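Tumor necrosis factor receptor superfamily member 16 (Rattus norvegicus, PDB 1SG1) probably binds nerve growth factor and other neurotrophins as a cell-surface receptor of the tumour necrosis factor receptor superfamily. Local coordinates at residues 38-41 / 42-45; 150-154 / 155-159. All blocks are in the same frame, centred on the assembly; numbering follows the deposited sequence.

Contact 1 and contact 2 are two chain reversals, far apart in an elongated receptor made of cysteine-rich modules. Residues 38-45 come first, where strand 35-38 gives way through a turn to strand 44-45, which pairs antiparallel with strand 56-57. Residues 150-159 follow near the C-terminal end, in loop beyond strand 137-138. Their centres are 57 Å apart, on opposite sides of the chain's centre, and they share no strand or module. Each instead holds a cysteine of its own module: Cys39, bonded to Cys55, and Cys152, bonded to Cys139. In this assembly the first turn meets other protein chains and the second does not.

Contact 1 (38-41 / 42-45); sequences PCLD and NVTF
Leu40 and Val43 flank a type II beta turn whose two central residues are Asp41 and Asn42. Leu40 O receives the turn's hydrogen bond from Val43 N at 2.6 Å and a second one from Thr44 N, so two donors grip one carbonyl; the Thr44 donor lies in the carbonyl plane, whereas Val43 N is tilted from it by 35°. Asn42 sits at the turn position that needs a positive phi, 75° here, which asparagine tolerates better than most residues with a side chain.

The Leu40 side chain can be followed outward along Val43. Its CB lies 3.6 Å from Val43 CB, CG is still beside that same atom at 4.1 Å, and at the tip CD2 comes very close to Val43 CG2, too close for the exact spacing to be trusted. The two aliphatic chains lean out from the turn together, shielding each other's flanks on the surface.

On the other flank, Thr44 OG1 accepts from Leu40 N at 2.5 Å in a nearly straight bond. With chi1 at 59°, OG1 is tucked over its own backbone, which turns it toward Leu40 N. The same hydroxyl oxygen lies 3.2 Å from Cys39 CB. Cys39 in turn carries its SG past the Phe45 backbone to the disulfide with Cys55, tying the turn to the next part of the module.

Asp41 sends its carboxylate outside the turn, to other proteins of the complex: OD1 is hydrogen-bonded to the backbone of one partner chain, and OD2 forms a salt bridge with a basic side chain of another. Leu40 and Thr44 thus fasten the backbone from within, which leaves the Asp41 acid to serve recognition, consistent with binding a basic neurotrophin.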
loop_
_atom_site.group_PDB
_atom_site.type_symbol
_atom_site.label_atom_id
_atom_site.label_comp_id
_atom_site.label_asym_id
_atom_site.label_seq_id
_atom_site.Cartn_x
_atom_site.Cartn_y
_atom_site.Cartn_z
ATOM N N PRO C 38 20.485 -15.750 -13.193
ATOM C CA PRO C 38 19.439 -15.031 -12.462
ATOM C C PRO C 38 19.510 -13.509 -12.613
ATOM O O PRO C 38 20.588 -12.944 -12.748
ATOM C CB PRO C 38 19.672 -15.477 -11.022
ATOM C CG PRO C 38 20.120 -16.881 -11.186
ATOM C CD PRO C 38 21.118 -16.760 -12.323
ATOM N N CYS C 39 18.349 -12.859 -12.592
ATOM C CA CYS C 39 18.277 -11.405 -12.681
ATOM C C CYS C 39 18.584 -10.771 -11.320
ATOM O O CYS C 39 18.498 -11.427 -10.290
ATOM C CB CYS C 39 16.885 -10.966 -13.117
ATOM S SG CYS C 39 16.306 -11.729 -14.655
ATOM N N LEU C 40 18.920 -9.485 -11.329
ATOM C CA LEU C 40 19.255 -8.759 -10.098
ATOM C C LEU C 40 18.093 -7.959 -9.484
ATOM O O LEU C 40 17.587 -7.021 -10.101
ATOM C CB LEU C 40 20.408 -7.794 -10.369
ATOM C CG LEU C 40 21.391 -7.542 -9.223
ATOM C CD1 LEU C 40 22.373 -8.706 -9.138
ATOM C CD2 LEU C 40 22.154 -6.242 -9.472
ATOM N N ASP C 41 17.702 -8.328 -8.261
ATOM C CA ASP C 41 16.630 -7.641 -7.540
ATOM C C ASP C 41 16.899 -6.149 -7.563
ATOM O O ASP C 41 17.993 -5.714 -7.278
ATOM C CB ASP C 41 16.566 -8.137 -6.102
ATOM C CG ASP C 41 15.461 -7.482 -5.305
ATOM O OD1 ASP C 41 15.675 -6.362 -4.802
ATOM O OD2 ASP C 41 14.374 -8.087 -5.188
ATOM N N ASN C 42 15.881 -5.389 -7.927
ATOM C CA ASN C 42 15.937 -3.945 -8.051
ATOM C C ASN C 42 16.672 -3.481 -9.300
ATOM O O ASN C 42 16.633 -2.315 -9.634
ATOM C CB ASN C 42 16.566 -3.313 -6.815
ATOM C CG ASN C 42 16.339 -1.819 -6.751
ATOM O OD1 ASN C 42 15.258 -1.333 -7.070
ATOM N ND2 ASN C 42 17.355 -1.085 -6.319
ATOM N N VAL C 43 17.317 -4.392 -10.011
ATOM C CA VAL C 43 18.020 -4.010 -11.219
ATOM C C VAL C 43 17.462 -4.621 -12.505
ATOM O O VAL C 43 17.293 -3.935 -13.515
ATOM C CB VAL C 43 19.496 -4.375 -11.112
ATOM C CG1 VAL C 43 20.216 -4.002 -12.393
ATOM C CG2 VAL C 43 20.115 -3.641 -9.928
ATOM N N THR C 44 17.170 -5.914 -12.460
ATOM C CA THR C 44 16.681 -6.634 -13.632
ATOM C C THR C 44 15.674 -7.703 -13.266
ATOM O O THR C 44 15.740 -8.323 -12.199
ATOM C CB THR C 44 17.839 -7.347 -14.397
ATOM O OG1 THR C 44 18.494 -8.275 -13.517
ATOM C CG2 THR C 44 18.861 -6.327 -14.940
ATOM N N PHE C 45 14.763 -7.953 -14.190
ATOM C CA PHE C 45 13.724 -8.944 -13.973
ATOM C C PHE C 45 13.479 -9.729 -15.259
ATOM O O PHE C 45 13.849 -9.302 -16.356
ATOM C CB PHE C 45 12.432 -8.226 -13.561
ATOM C CG PHE C 45 11.836 -7.417 -14.665
ATOM C CD1 PHE C 45 10.754 -7.899 -15.397
ATOM C CD2 PHE C 45 12.424 -6.216 -15.052
ATOM C CE1 PHE C 45 10.278 -7.187 -16.501
ATOM C CE2 PHE C 45 11.959 -5.508 -16.143
ATOM C CZ PHE C 45 10.890 -5.990 -16.870
#

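Contact 2 (150-154 / 155-159); sequences RECTP and WADAE
Thr153 and Ala156 bracket a type I turn through Pro154 and Trp155, and the chain on its two sides runs in nearly opposite directions, 154° apart. This hairpin-like reversal belongs to a TNFR-type cysteine-rich module. Thr153 N donates to Ala156 O at 3.0 Å, Glu159 N to Arg150 O at 2.9 Å, and the turn's own bond from Ala156 N to Thr153 O is weak. Proline suits the second turn position because its ring fixes phi.

Thr153 OG1 weakly accepts from both Trp155 N and Ala156 N, much as in an ST turn. Trp155 takes chi1 60°, which folds the indole back over the threonine: Thr153 CB stands 3.6 Å from the centroid of the six-membered ring, only 2° off its normal, a CH-pi contact. Losing the hydroxyl and methyl, as with an alanine at Thr153, would probably take from Trp155 N its weak acceptor, leave Ala156 N with the weak bond to Thr153 O and uncover part of the indole face. Pro154 lies alongside the same ring, CG beside CE3 and CZ3.

On the Cys152 side, the disulfide to Cys139 joins the reversal to the rest of the module, and Asp157 OD1 accepts from Thr140 N. Small Ala158 lets its CB come 4.1 Å from Cys152 CB.

The extended Arg150 chain passes Ala156 CB and brings NH2 to 3.9 Å from Trp155 NE1, the indole nitrogen lying at the guanidinium's edge. Glu159 OE2 lies 3.2 Å from Arg150 CD but 4.4 Å from Arg150 NE, too far for a salt bridge though the charges attract.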
loop_
_atom_site.group_PDB
_atom_site.type_symbol
_atom_site.label_atom_id
_atom_site.label_comp_id
_atom_site.label_asym_id
_atom_site.label_seq_id
_atom_site.Cartn_x
_atom_site.Cartn_y
_atom_site.Cartn_z
ATOM N N ARG C 150 -22.204 34.262 13.508
ATOM C CA ARG C 150 -22.039 34.184 12.067
ATOM C C ARG C 150 -22.867 32.989 11.592
ATOM O O ARG C 150 -22.861 31.946 12.227
ATOM C CB ARG C 150 -20.558 33.998 11.727
ATOM C CG ARG C 150 -20.277 33.797 10.252
ATOM C CD ARG C 150 -18.780 33.864 9.936
ATOM N NE ARG C 150 -18.553 33.881 8.491
ATOM C CZ ARG C 150 -17.501 34.444 7.903
ATOM N NH1 ARG C 150 -16.569 35.041 8.638
ATOM N NH2 ARG C 150 -17.384 34.409 6.578
ATOM N N GLU C 151 -23.598 33.155 10.495
ATOM C CA GLU C 151 -24.421 32.077 9.956
ATOM C C GLU C 151 -23.631 31.220 8.995
ATOM O O GLU C 151 -22.606 31.636 8.487
ATOM C CB GLU C 151 -25.641 32.640 9.239
ATOM C CG GLU C 151 -25.294 33.668 8.190
ATOM C CD GLU C 151 -26.459 34.571 7.855
ATOM O OE1 GLU C 151 -27.435 34.086 7.233
ATOM O OE2 GLU C 151 -26.392 35.768 8.224
ATOM N N CYS C 152 -24.116 30.011 8.760
ATOM C CA CYS C 152 -23.468 29.081 7.860
ATOM C C CYS C 152 -23.723 29.448 6.405
ATOM O O CYS C 152 -24.874 29.607 6.003
ATOM C CB CYS C 152 -23.997 27.666 8.097
ATOM S SG CYS C 152 -22.898 26.323 7.545
ATOM N N THR C 153 -22.639 29.609 5.642
ATOM C CA THR C 153 -22.712 29.865 4.207
ATOM C C THR C 153 -21.953 28.718 3.578
ATOM O O THR C 153 -21.316 27.933 4.279
ATOM C CB THR C 153 -22.036 31.158 3.786
ATOM O OG1 THR C 153 -20.686 31.176 4.270
ATOM C CG2 THR C 153 -22.814 32.344 4.319
ATOM N N PRO C 154 -22.018 28.585 2.251
ATOM C CA PRO C 154 -21.264 27.465 1.694
ATOM C C PRO C 154 -19.749 27.502 1.940
ATOM O O PRO C 154 -19.077 26.512 1.729
ATOM C CB PRO C 154 -21.640 27.503 0.210
ATOM C CG PRO C 154 -22.000 28.934 -0.029
ATOM C CD PRO C 154 -22.777 29.289 1.206
ATOM N N TRP C 155 -19.211 28.623 2.415
ATOM C CA TRP C 155 -17.768 28.720 2.646
ATOM C C TRP C 155 -17.303 28.884 4.092
ATOM O O TRP C 155 -16.116 28.824 4.376
ATOM C CB TRP C 155 -17.162 29.829 1.771
ATOM C CG TRP C 155 -17.708 31.172 2.024
ATOM C CD1 TRP C 155 -17.226 32.108 2.885
ATOM C CD2 TRP C 155 -18.895 31.719 1.456
ATOM N NE1 TRP C 155 -18.046 33.212 2.893
ATOM C CE2 TRP C 155 -19.078 32.997 2.022
ATOM C CE3 TRP C 155 -19.825 31.251 0.523
ATOM C CZ2 TRP C 155 -20.156 33.811 1.688
ATOM C CZ3 TRP C 155 -20.900 32.065 0.190
ATOM C CH2 TRP C 155 -21.056 33.330 0.769
ATOM N N ALA C 156 -18.221 29.099 5.013
ATOM C CA ALA C 156 -17.823 29.193 6.410
ATOM C C ALA C 156 -18.916 28.634 7.295
ATOM O O ALA C 156 -20.092 28.906 7.094
ATOM C CB ALA C 156 -17.507 30.622 6.791
ATOM N N ASP C 157 -18.519 27.823 8.263
ATOM C CA ASP C 157 -19.464 27.213 9.198
ATOM C C ASP C 157 -20.017 28.260 10.166
ATOM O O ASP C 157 -19.429 29.322 10.350
ATOM C CB ASP C 157 -18.767 26.094 9.976
ATOM C CG ASP C 157 -19.655 25.460 11.024
ATOM O OD1 ASP C 157 -20.858 25.238 10.768
ATOM O OD2 ASP C 157 -19.138 25.166 12.107
ATOM N N ALA C 158 -21.153 27.951 10.774
ATOM C CA ALA C 158 -21.779 28.850 11.727
ATOM C C ALA C 158 -20.923 29.010 12.986
ATOM O O ALA C 158 -20.091 28.170 13.305
ATOM C CB ALA C 158 -23.146 28.321 12.086
ATOM N N GLU C 159 -21.122 30.106 13.698
ATOM C CA GLU C 159 -20.383 30.364 14.929
ATOM C C GLU C 159 -21.357 30.569 16.078
ATOM O O GLU C 159 -22.466 31.058 15.862
ATOM C CB GLU C 159 -19.507 31.607 14.766
ATOM C CG GLU C 159 -18.214 31.333 14.022
ATOM C CD GLU C 159 -17.460 32.598 13.649
ATOM O OE1 GLU C 159 -17.243 33.452 14.545
ATOM O OE2 GLU C 159 -17.077 32.731 12.459
#